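Local coordinates for Ral guanine nucleotide dissociation stimulator-like 2 (Mus musculus, PDB 4JGW), which probably acts as a guanine nucleotide exchange factor and is a putative effector of Ras or Rap, binding GTP-bound Rap1A and H-Ras in vitro, at residues L199-A203 with D204-E208; E292-I295 with R296-E299; S105-P108 with G109-E112. All coordinates share one frame; numbering follows the deposited sequence.

How the contacts relate
All three contacts are local, but they sit in different surroundings. Contacts 1 and 2 belong to the RasGEF (CDC25-homology) region and touch, with centres about 9 Å apart: the start of helix 203-219 lies against the middle of helix 284-303, with A203 packed on R296 and L206 on V297. Both are partly buried, and leucine, alanine, valine and tryptophan carry much of their packing. Contact 3 also opens a helix, but in the N-terminal RasGEF motif, about 64 Å from contact 1 between centres. It is a surface contact, where prolines, a tyrosine edge and a carboxylate do the work. Contacts 1 and 3 are thus helix starts, whereas contact 2 is the middle of a helix.

Contact 1: L199-A203 with D204-E208; sequences LVFLA and DHLAE
The first turn of helix 203-219, in the RasGEF domain, begins with F201 and L206 meeting across the N-cap residue L202. CB of F201 lies 3.8 Å from CG of L206, and the two side chains cross at about a right angle; the ring touches CD2 of L206 with CD1, then leads away. This pairing of the residue before the N-cap with the fourth residue of the helix is a hydrophobic staple, and two large apolar residues suit it because I447 of helix 445-453 covers both. Under the staple the backbone closes the turn: L206 N donates to L202 O at 3.0 Å, and A207 N to A203 O at 3.0 Å. Leucine at the N-cap has no side-chain acceptor for the first N-H groups; its carbonyl simply accepts the first i to i+4 bond. On the outer side L202 and H205 run side by side, CD1 of L202 3.6 Å from CE1 of H205. A water hydrogen-bonds H205 ND1 at 3.1 Å and accepts a weak bond from L202 N; the same water sits in plane at the edge of the F201 ring. D204 holds CG between its backbone N and carbonyl carbon (chi1 53°), turning OD1 back to 3.5 Å from L202 CB.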
ATOM      1  N   LEU A 199       8.599  12.909  27.729  1.00 33.18           N
ATOM      2  CA  LEU A 199       8.034  12.830  29.079  1.00 32.95           C
ATOM      3  C   LEU A 199       7.062  13.967  29.394  1.00 32.74           C
ATOM      4  O   LEU A 199       6.186  13.818  30.243  1.00 32.97           O
ATOM      5  CB  LEU A 199       9.161  12.821  30.122  1.00 32.97           C
ATOM      6  CG  LEU A 199      10.146  11.646  30.157  1.00 32.84           C
ATOM      7  CD1 LEU A 199      11.319  11.965  31.068  1.00 32.60           C
ATOM      8  CD2 LEU A 199       9.469  10.344  30.590  1.00 32.77           C
ATOM      9  N   VAL A 200       7.229  15.094  28.705  1.00 32.59           N
ATOM     10  CA  VAL A 200       6.445  16.313  28.940  1.00 32.50           C
ATOM     11  C   VAL A 200       4.998  16.221  28.426  1.00 32.26           C
ATOM     12  O   VAL A 200       4.110  16.926  28.918  1.00 32.19           O
ATOM     13  CB  VAL A 200       7.176  17.559  28.352  1.00 32.50           C
ATOM     14  CG1 VAL A 200       6.251  18.763  28.228  1.00 32.85           C
ATOM     15  CG2 VAL A 200       8.392  17.910  29.206  1.00 32.67           C
ATOM     16  N   PHE A 201       4.767  15.350  27.447  1.00 31.93           N
ATOM     17  CA  PHE A 201       3.432  15.165  26.878  1.00 31.58           C
ATOM     18  C   PHE A 201       2.785  13.883  27.389  1.00 31.45           C
ATOM     19  O   PHE A 201       3.475  12.951  27.791  1.00 31.52           O
ATOM     20  CB  PHE A 201       3.493  15.138  25.350  1.00 31.61           C
ATOM     21  CG  PHE A 201       4.237  16.298  24.746  1.00 31.32           C
ATOM     22  CD1 PHE A 201       5.515  16.120  24.226  1.00 30.88           C
ATOM     23  CD2 PHE A 201       3.659  17.564  24.694  1.00 31.12           C
ATOM     24  CE1 PHE A 201       6.211  17.185  23.664  1.00 31.40           C
ATOM     25  CE2 PHE A 201       4.343  18.637  24.132  1.00 31.16           C
ATOM     26  CZ  PHE A 201       5.623  18.450  23.617  1.00 31.65           C
ATOM     27  N   LEU A 202       1.456  13.843  27.374  1.00 31.21           N
ATOM     28  CA  LEU A 202       0.723  12.639  27.749  1.00 31.02           C
ATOM     29  C   LEU A 202       0.846  11.578  26.654  1.00 30.91           C
ATOM     30  O   LEU A 202       0.877  11.907  25.465  1.00 30.86           O
ATOM     31  CB  LEU A 202      -0.745  12.969  28.051  1.00 31.05           C
ATOM     32  CG  LEU A 202      -1.022  13.695  29.376  1.00 30.83           C
ATOM     33  CD1 LEU A 202      -2.369  14.404  29.348  1.00 30.88           C
ATOM     34  CD2 LEU A 202      -0.941  12.744  30.568  1.00 30.75           C
ATOM     35  N   ALA A 203       0.925  10.315  27.066  1.00 30.80           N
ATOM     36  CA  ALA A 203       1.216   9.203  26.155  1.00 30.80           C
ATOM     37  C   ALA A 203       0.143   8.990  25.092  1.00 30.81           C
ATOM     38  O   ALA A 203       0.463   8.735  23.931  1.00 30.87           O
ATOM     39  CB  ALA A 203       1.453   7.925  26.934  1.00 30.75           C
ATOM     40  N   ASP A 204      -1.122   9.092  25.494  1.00 30.81           N
ATOM     41  CA  ASP A 204      -2.240   8.975  24.559  1.00 30.82           C
ATOM     42  C   ASP A 204      -2.223  10.095  23.518  1.00 30.68           C
ATOM     43  O   ASP A 204      -2.532   9.860  22.350  1.00 30.88           O
ATOM     44  CB  ASP A 204      -3.587   8.914  25.296  1.00 30.85           C
ATOM     45  CG  ASP A 204      -3.787  10.068  26.268  1.00 31.06           C
ATOM     46  OD1 ASP A 204      -2.876  10.337  27.084  1.00 30.98           O
ATOM     47  OD2 ASP A 204      -4.868  10.695  26.225  1.00 30.72           O
ATOM     48  N   HIS A 205      -1.836  11.298  23.940  1.00 30.45           N
ATOM     49  CA  HIS A 205      -1.713  12.436  23.025  1.00 30.24           C
ATOM     50  C   HIS A 205      -0.592  12.227  22.011  1.00 29.85           C
ATOM     51  O   HIS A 205      -0.745  12.550  20.832  1.00 29.78           O
ATOM     52  CB  HIS A 205      -1.483  13.746  23.790  1.00 30.25           C
ATOM     53  CG  HIS A 205      -2.671  14.215  24.572  1.00 30.80           C
ATOM     54  ND1 HIS A 205      -2.559  15.070  25.647  1.00 31.00           N
ATOM     55  CD2 HIS A 205      -3.993  13.949  24.440  1.00 31.16           C
ATOM     56  CE1 HIS A 205      -3.759  15.314  26.142  1.00 31.26           C
ATOM     57  NE2 HIS A 205      -4.647  14.644  25.428  1.00 31.59           N
ATOM     58  N   LEU A 206       0.532  11.691  22.482  1.00 29.50           N
ATOM     59  CA  LEU A 206       1.664  11.374  21.618  1.00 29.28           C
ATOM     60  C   LEU A 206       1.264  10.344  20.564  1.00 29.25           C
ATOM     61  O   LEU A 206       1.542  10.527  19.382  1.00 29.25           O
ATOM     62  CB  LEU A 206       2.855  10.875  22.443  1.00 29.16           C
ATOM     63  CG  LEU A 206       3.563  11.910  23.324  1.00 28.95           C
ATOM     64  CD1 LEU A 206       4.237  11.246  24.522  1.00 28.35           C
ATOM     65  CD2 LEU A 206       4.560  12.744  22.524  1.00 29.04           C
ATOM     66  N   ALA A 207       0.590   9.284  21.002  1.00 29.30           N
ATOM     67  CA  ALA A 207       0.088   8.244  20.104  1.00 29.55           C
ATOM     68  C   ALA A 207      -0.862   8.819  19.053  1.00 29.60           C
ATOM     69  O   ALA A 207      -0.702   8.552  17.859  1.00 29.46           O
ATOM     70  CB  ALA A 207      -0.594   7.142  20.895  1.00 29.40           C
ATOM     71  N   GLU A 208      -1.829   9.619  19.505  1.00 29.69           N
ATOM     72  CA  GLU A 208      -2.775  10.301  18.614  1.00 29.94           C
ATOM     73  C   GLU A 208      -2.067  11.143  17.560  1.00 29.87           C
ATOM     74  O   GLU A 208      -2.491  11.200  16.403  1.00 30.02           O
ATOM     75  CB  GLU A 208      -3.729  11.189  19.421  1.00 29.87           C
ATOM     76  CG  GLU A 208      -4.816  10.426  20.160  1.00 30.38           C
ATOM     77  CD  GLU A 208      -5.531  11.267  21.212  1.00 31.30           C
ATOM     78  OE1 GLU A 208      -5.322  12.500  21.266  1.00 32.08           O
ATOM     79  OE2 GLU A 208      -6.310  10.686  21.992  1.00 31.37           O
TER
HETATM   80  O   HOH W   1       0.175  16.484  25.858  1.00 44.30           O

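Contact 2: E292-I295 with R296-E299; sequences EKWI and RVAE
W294 and V297 lie side by side one turn apart on helix 284-303, pointing the same way. Their touch is light: CG1 of V297 stands 4.2 Å from CE3 of W294, on the six-membered part of the indole, and approaches the ring obliquely. The other valine branch packs harder. With CG1 anti to the backbone N (chi1 168°), CG2 swings back beside that N and comes to 3.2 Å from K293 O, the carbonyl to which V297 N is bonded. A beta-branched residue suits this place, since one methyl borders the indole while the other fills the helix surface toward L206 of helix 203-219. The indole is held at its far end by a hydrogen bond from NE1 to S263 OG, so a mostly apolar ring can be buried without stranding its N-H.

K293 goes another way, its ammonium hydrogen-bonded to F201 O just before helix 203-219. I295 packs on F340 and L317, and the small A298 packs on V313 and L343. R296 keeps only its root in the contact, CB resting 3.5 Å from E292 O; its chain then bends twice and carries the guanidinium away. E299 leads away from the contact, its carboxylate in a salt bridge with R302.

Four backbone bonds run beneath all this, from R296 N to E292 O at 3.1 Å through to E299 N to I295 O at 2.9 Å. The arrangement is that of a regular, partly buried alpha helix of the helical RasGEF domain, with apolar residues facing helices 203-219, 307-318 and 334-344.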
ATOM      1  N   GLU A 292       9.711   3.230  29.989  1.00 31.30           N
ATOM      2  CA  GLU A 292       8.317   3.087  30.416  1.00 31.26           C
ATOM      3  C   GLU A 292       7.385   4.005  29.624  1.00 30.95           C
ATOM      4  O   GLU A 292       6.278   3.607  29.260  1.00 31.00           O
ATOM      5  CB  GLU A 292       8.186   3.373  31.918  1.00 31.39           C
ATOM      6  CG  GLU A 292       8.751   2.275  32.825  1.00 32.12           C
ATOM      7  CD  GLU A 292       9.132   2.773  34.219  1.00 33.10           C
ATOM      8  OE1 GLU A 292       8.754   3.906  34.592  1.00 33.52           O
ATOM      9  OE2 GLU A 292       9.815   2.021  34.947  1.00 33.16           O
ATOM     10  N   LYS A 293       7.847   5.225  29.357  1.00 30.49           N
ATOM     11  CA  LYS A 293       7.076   6.202  28.594  1.00 30.14           C
ATOM     12  C   LYS A 293       6.799   5.736  27.163  1.00 29.84           C
ATOM     13  O   LYS A 293       5.659   5.797  26.697  1.00 29.66           O
ATOM     14  CB  LYS A 293       7.785   7.561  28.580  1.00 30.09           C
ATOM     15  CG  LYS A 293       6.984   8.686  27.929  1.00 30.44           C
ATOM     16  CD  LYS A 293       5.738   9.013  28.738  1.00 30.94           C
ATOM     17  CE  LYS A 293       4.971  10.155  28.121  1.00 31.16           C
ATOM     18  NZ  LYS A 293       4.167  10.871  29.146  1.00 32.50           N
ATOM     19  N   TRP A 294       7.845   5.276  26.478  1.00 29.53           N
ATOM     20  CA  TRP A 294       7.727   4.798  25.102  1.00 29.26           C
ATOM     21  C   TRP A 294       6.918   3.509  24.992  1.00 29.24           C
ATOM     22  O   TRP A 294       6.187   3.318  24.017  1.00 29.27           O
ATOM     23  CB  TRP A 294       9.105   4.623  24.461  1.00 29.25           C
ATOM     24  CG  TRP A 294       9.731   5.915  24.029  1.00 28.77           C
ATOM     25  CD1 TRP A 294      10.832   6.511  24.569  1.00 28.36           C
ATOM     26  CD2 TRP A 294       9.286   6.775  22.971  1.00 28.29           C
ATOM     27  NE1 TRP A 294      11.102   7.688  23.915  1.00 28.55           N
ATOM     28  CE2 TRP A 294      10.171   7.875  22.928  1.00 28.13           C
ATOM     29  CE3 TRP A 294       8.223   6.727  22.058  1.00 28.46           C
ATOM     30  CZ2 TRP A 294      10.033   8.915  22.003  1.00 28.15           C
ATOM     31  CZ3 TRP A 294       8.085   7.763  21.138  1.00 28.16           C
ATOM     32  CH2 TRP A 294       8.988   8.843  21.121  1.00 28.20           C
ATOM     33  N   ILE A 295       7.056   2.636  25.992  1.00 29.07           N
ATOM     34  CA  ILE A 295       6.247   1.421  26.089  1.00 29.10           C
ATOM     35  C   ILE A 295       4.760   1.785  26.127  1.00 29.15           C
ATOM     36  O   ILE A 295       3.947   1.185  25.418  1.00 29.20           O
ATOM     37  CB  ILE A 295       6.633   0.563  27.332  1.00 28.94           C
ATOM     38  CG1 ILE A 295       7.976  -0.140  27.105  1.00 28.86           C
ATOM     39  CG2 ILE A 295       5.552  -0.471  27.648  1.00 28.94           C
ATOM     40  CD1 ILE A 295       8.624  -0.687  28.371  1.00 28.61           C
ATOM     41  N   ARG A 296       4.425   2.777  26.949  1.00 29.09           N
ATOM     42  CA  ARG A 296       3.053   3.246  27.095  1.00 29.12           C
ATOM     43  C   ARG A 296       2.549   3.936  25.825  1.00 29.25           C
ATOM     44  O   ARG A 296       1.382   3.792  25.461  1.00 29.39           O
ATOM     45  CB  ARG A 296       2.932   4.170  28.314  1.00 28.94           C
ATOM     46  CG  ARG A 296       1.556   4.799  28.528  1.00 28.66           C
ATOM     47  CD  ARG A 296       0.454   3.768  28.769  1.00 28.49           C
ATOM     48  NE  ARG A 296       0.670   2.989  29.986  1.00 28.54           N
ATOM     49  CZ  ARG A 296       0.384   3.413  31.215  1.00 28.11           C
ATOM     50  NH1 ARG A 296      -0.126   4.624  31.408  1.00 28.27           N
ATOM     51  NH2 ARG A 296       0.617   2.624  32.252  1.00 27.70           N
ATOM     52  N   VAL A 297       3.431   4.679  25.159  1.00 29.42           N
ATOM     53  CA  VAL A 297       3.108   5.304  23.874  1.00 29.69           C
ATOM     54  C   VAL A 297       2.791   4.234  22.823  1.00 29.94           C
ATOM     55  O   VAL A 297       1.838   4.375  22.052  1.00 30.07           O
ATOM     56  CB  VAL A 297       4.243   6.240  23.383  1.00 29.48           C
ATOM     57  CG1 VAL A 297       4.028   6.656  21.926  1.00 29.37           C
ATOM     58  CG2 VAL A 297       4.334   7.470  24.271  1.00 29.58           C
ATOM     59  N   ALA A 298       3.589   3.167  22.812  1.00 30.16           N
ATOM     60  CA  ALA A 298       3.360   2.029  21.924  1.00 30.47           C
ATOM     61  C   ALA A 298       2.027   1.363  22.231  1.00 30.67           C
ATOM     62  O   ALA A 298       1.303   0.970  21.320  1.00 30.68           O
ATOM     63  CB  ALA A 298       4.496   1.025  22.037  1.00 30.45           C
ATOM     64  N   GLU A 299       1.708   1.250  23.519  1.00 31.08           N
ATOM     65  CA  GLU A 299       0.435   0.685  23.960  1.00 31.48           C
ATOM     66  C   GLU A 299      -0.760   1.546  23.525  1.00 31.42           C
ATOM     67  O   GLU A 299      -1.788   1.016  23.096  1.00 31.61           O
ATOM     68  CB  GLU A 299       0.449   0.453  25.478  1.00 31.59           C
ATOM     69  CG  GLU A 299      -0.846  -0.098  26.083  1.00 32.74           C
ATOM     70  CD  GLU A 299      -1.177  -1.529  25.662  1.00 34.39           C
ATOM     71  OE1 GLU A 299      -0.439  -2.137  24.854  1.00 35.28           O
ATOM     72  OE2 GLU A 299      -2.204  -2.050  26.143  1.00 35.36           O
TER

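Contact 3: S105-P108 with G109-E112; sequences SYPP and GELE. Unlike the reference sequence in segment 105-108: Y106 (reference His).
P107 and L111 form the firm side of this helix start, with the carbonyl of P107 turned into the first turn of helix 108-128. P107 O takes a hydrogen bond from L111 N at 3.1 Å and a weak one from E110 N at 3.0 Å, so one N-cap carbonyl is gripped twice. P108 O receives E112 N at 3.1 Å, while E112 CB lies 3.3 Å from the same oxygen. P108 is well suited to the first position of a helix: its ring holds phi near the helical value, and a missing N-H costs nothing there because no earlier carbonyl of the helix could use it. L111 gives this side its apolar cover, packing on F147 and T151 of helix 138-151.

The whole start lies at the surface, and the side of E110 and Y106 is the looser one. Here the E110 side chain, with CG anti to its carbonyl carbon (chi1 -73°) and extended beyond, reaches back over the loop and splits its carboxylate between two neighbours. OE1 meets the edge of the Y106 ring, in its plane and 3.4 Å from CD2, with ring and carboxylate turned 86° apart. OE2 lies 3.4 Å from CG of P107. Y106, which replaces the histidine of the reference sequence, offers only C-H groups to this oxygen OE1.

Such contacts are weak: a ring edge is slightly positive and would favour a carboxylate oxygen, and a negative charge in the first turn would probably be favoured by the helix dipole, so electrostatics can add modestly to a start fixed mainly by backbone bonds.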
ATOM      1  N   SER A 105     -13.720   1.244 -38.841  1.00 46.34           N
ATOM      2  CA  SER A 105     -14.397   0.718 -40.032  1.00 46.49           C
ATOM      3  C   SER A 105     -15.551  -0.225 -39.690  1.00 46.50           C
ATOM      4  O   SER A 105     -16.340  -0.590 -40.566  1.00 46.62           O
ATOM      5  CB  SER A 105     -13.398   0.004 -40.948  1.00 46.53           C
ATOM      6  OG  SER A 105     -12.548   0.931 -41.598  1.00 46.75           O
ATOM      7  N   TYR A 106     -15.642  -0.607 -38.418  1.00 46.47           N
ATOM      8  CA  TYR A 106     -16.675  -1.524 -37.929  1.00 46.41           C
ATOM      9  C   TYR A 106     -18.077  -0.905 -37.975  1.00 46.44           C
ATOM     10  O   TYR A 106     -18.207   0.321 -37.969  1.00 46.43           O
ATOM     11  CB  TYR A 106     -16.342  -1.968 -36.499  1.00 46.36           C
ATOM     12  CG  TYR A 106     -15.341  -3.101 -36.407  1.00 45.98           C
ATOM     13  CD1 TYR A 106     -14.052  -2.971 -36.926  1.00 45.73           C
ATOM     14  CD2 TYR A 106     -15.679  -4.298 -35.780  1.00 45.56           C
ATOM     15  CE1 TYR A 106     -13.133  -4.008 -36.836  1.00 45.74           C
ATOM     16  CE2 TYR A 106     -14.767  -5.341 -35.681  1.00 45.64           C
ATOM     17  CZ  TYR A 106     -13.498  -5.189 -36.210  1.00 45.69           C
ATOM     18  OH  TYR A 106     -12.594  -6.221 -36.114  1.00 46.17           O
ATOM     19  N   PRO A 107     -19.128  -1.753 -38.037  1.00 46.49           N
ATOM     20  CA  PRO A 107     -20.514  -1.270 -38.005  1.00 46.54           C
ATOM     21  C   PRO A 107     -20.829  -0.481 -36.728  1.00 46.59           C
ATOM     22  O   PRO A 107     -20.335  -0.838 -35.655  1.00 46.54           O
ATOM     23  CB  PRO A 107     -21.346  -2.560 -38.061  1.00 46.51           C
ATOM     24  CG  PRO A 107     -20.398  -3.667 -37.759  1.00 46.53           C
ATOM     25  CD  PRO A 107     -19.071  -3.209 -38.256  1.00 46.50           C
ATOM     26  N   PRO A 108     -21.649   0.586 -36.846  1.00 46.67           N
ATOM     27  CA  PRO A 108     -21.959   1.538 -35.766  1.00 46.68           C
ATOM     28  C   PRO A 108     -22.328   0.912 -34.416  1.00 46.70           C
ATOM     29  O   PRO A 108     -21.999   1.481 -33.373  1.00 46.83           O
ATOM     30  CB  PRO A 108     -23.145   2.343 -36.325  1.00 46.72           C
ATOM     31  CG  PRO A 108     -23.573   1.633 -37.584  1.00 46.72           C
ATOM     32  CD  PRO A 108     -22.351   0.947 -38.090  1.00 46.66           C
ATOM     33  N   GLY A 109     -22.998  -0.239 -34.440  1.00 46.63           N
ATOM     34  CA  GLY A 109     -23.390  -0.951 -33.222  1.00 46.44           C
ATOM     35  C   GLY A 109     -22.216  -1.466 -32.404  1.00 46.35           C
ATOM     36  O   GLY A 109     -22.201  -1.343 -31.176  1.00 46.36           O
ATOM     37  N   GLU A 110     -21.234  -2.047 -33.090  1.00 46.16           N
ATOM     38  CA  GLU A 110     -20.029  -2.563 -32.442  1.00 46.02           C
ATOM     39  C   GLU A 110     -19.070  -1.449 -32.033  1.00 45.74           C
ATOM     40  O   GLU A 110     -18.410  -1.544 -30.997  1.00 45.74           O
ATOM     41  CB  GLU A 110     -19.314  -3.565 -33.350  1.00 46.07           C
ATOM     42  CG  GLU A 110     -20.030  -4.901 -33.476  1.00 46.75           C
ATOM     43  CD  GLU A 110     -19.420  -5.797 -34.537  1.00 47.27           C
ATOM     44  OE1 GLU A 110     -18.227  -6.149 -34.417  1.00 47.51           O
ATOM     45  OE2 GLU A 110     -20.143  -6.157 -35.488  1.00 47.84           O
ATOM     46  N   LEU A 111     -19.002  -0.399 -32.852  1.00 45.44           N
ATOM     47  CA  LEU A 111     -18.133   0.748 -32.592  1.00 45.23           C
ATOM     48  C   LEU A 111     -18.557   1.470 -31.315  1.00 44.96           C
ATOM     49  O   LEU A 111     -17.725   1.744 -30.450  1.00 44.95           O
ATOM     50  CB  LEU A 111     -18.156   1.725 -33.775  1.00 45.24           C
ATOM     51  CG  LEU A 111     -16.888   2.472 -34.217  1.00 45.47           C
ATOM     52  CD1 LEU A 111     -17.236   3.473 -35.313  1.00 45.63           C
ATOM     53  CD2 LEU A 111     -16.150   3.173 -33.080  1.00 45.37           C
ATOM     54  N   GLU A 112     -19.854   1.758 -31.207  1.00 44.60           N
ATOM     55  CA  GLU A 112     -20.421   2.485 -30.068  1.00 44.34           C
ATOM     56  C   GLU A 112     -20.293   1.701 -28.760  1.00 43.91           C
ATOM     57  O   GLU A 112     -20.059   2.286 -27.699  1.00 43.83           O
ATOM     58  CB  GLU A 112     -21.891   2.825 -30.340  1.00 44.40           C
ATOM     59  CG  GLU A 112     -22.475   3.903 -29.430  1.00 45.15           C
ATOM     60  CD  GLU A 112     -23.981   4.070 -29.587  1.00 46.06           C
ATOM     61  OE1 GLU A 112     -24.569   3.468 -30.513  1.00 46.04           O
ATOM     62  OE2 GLU A 112     -24.578   4.813 -28.775  1.00 46.62           O
TER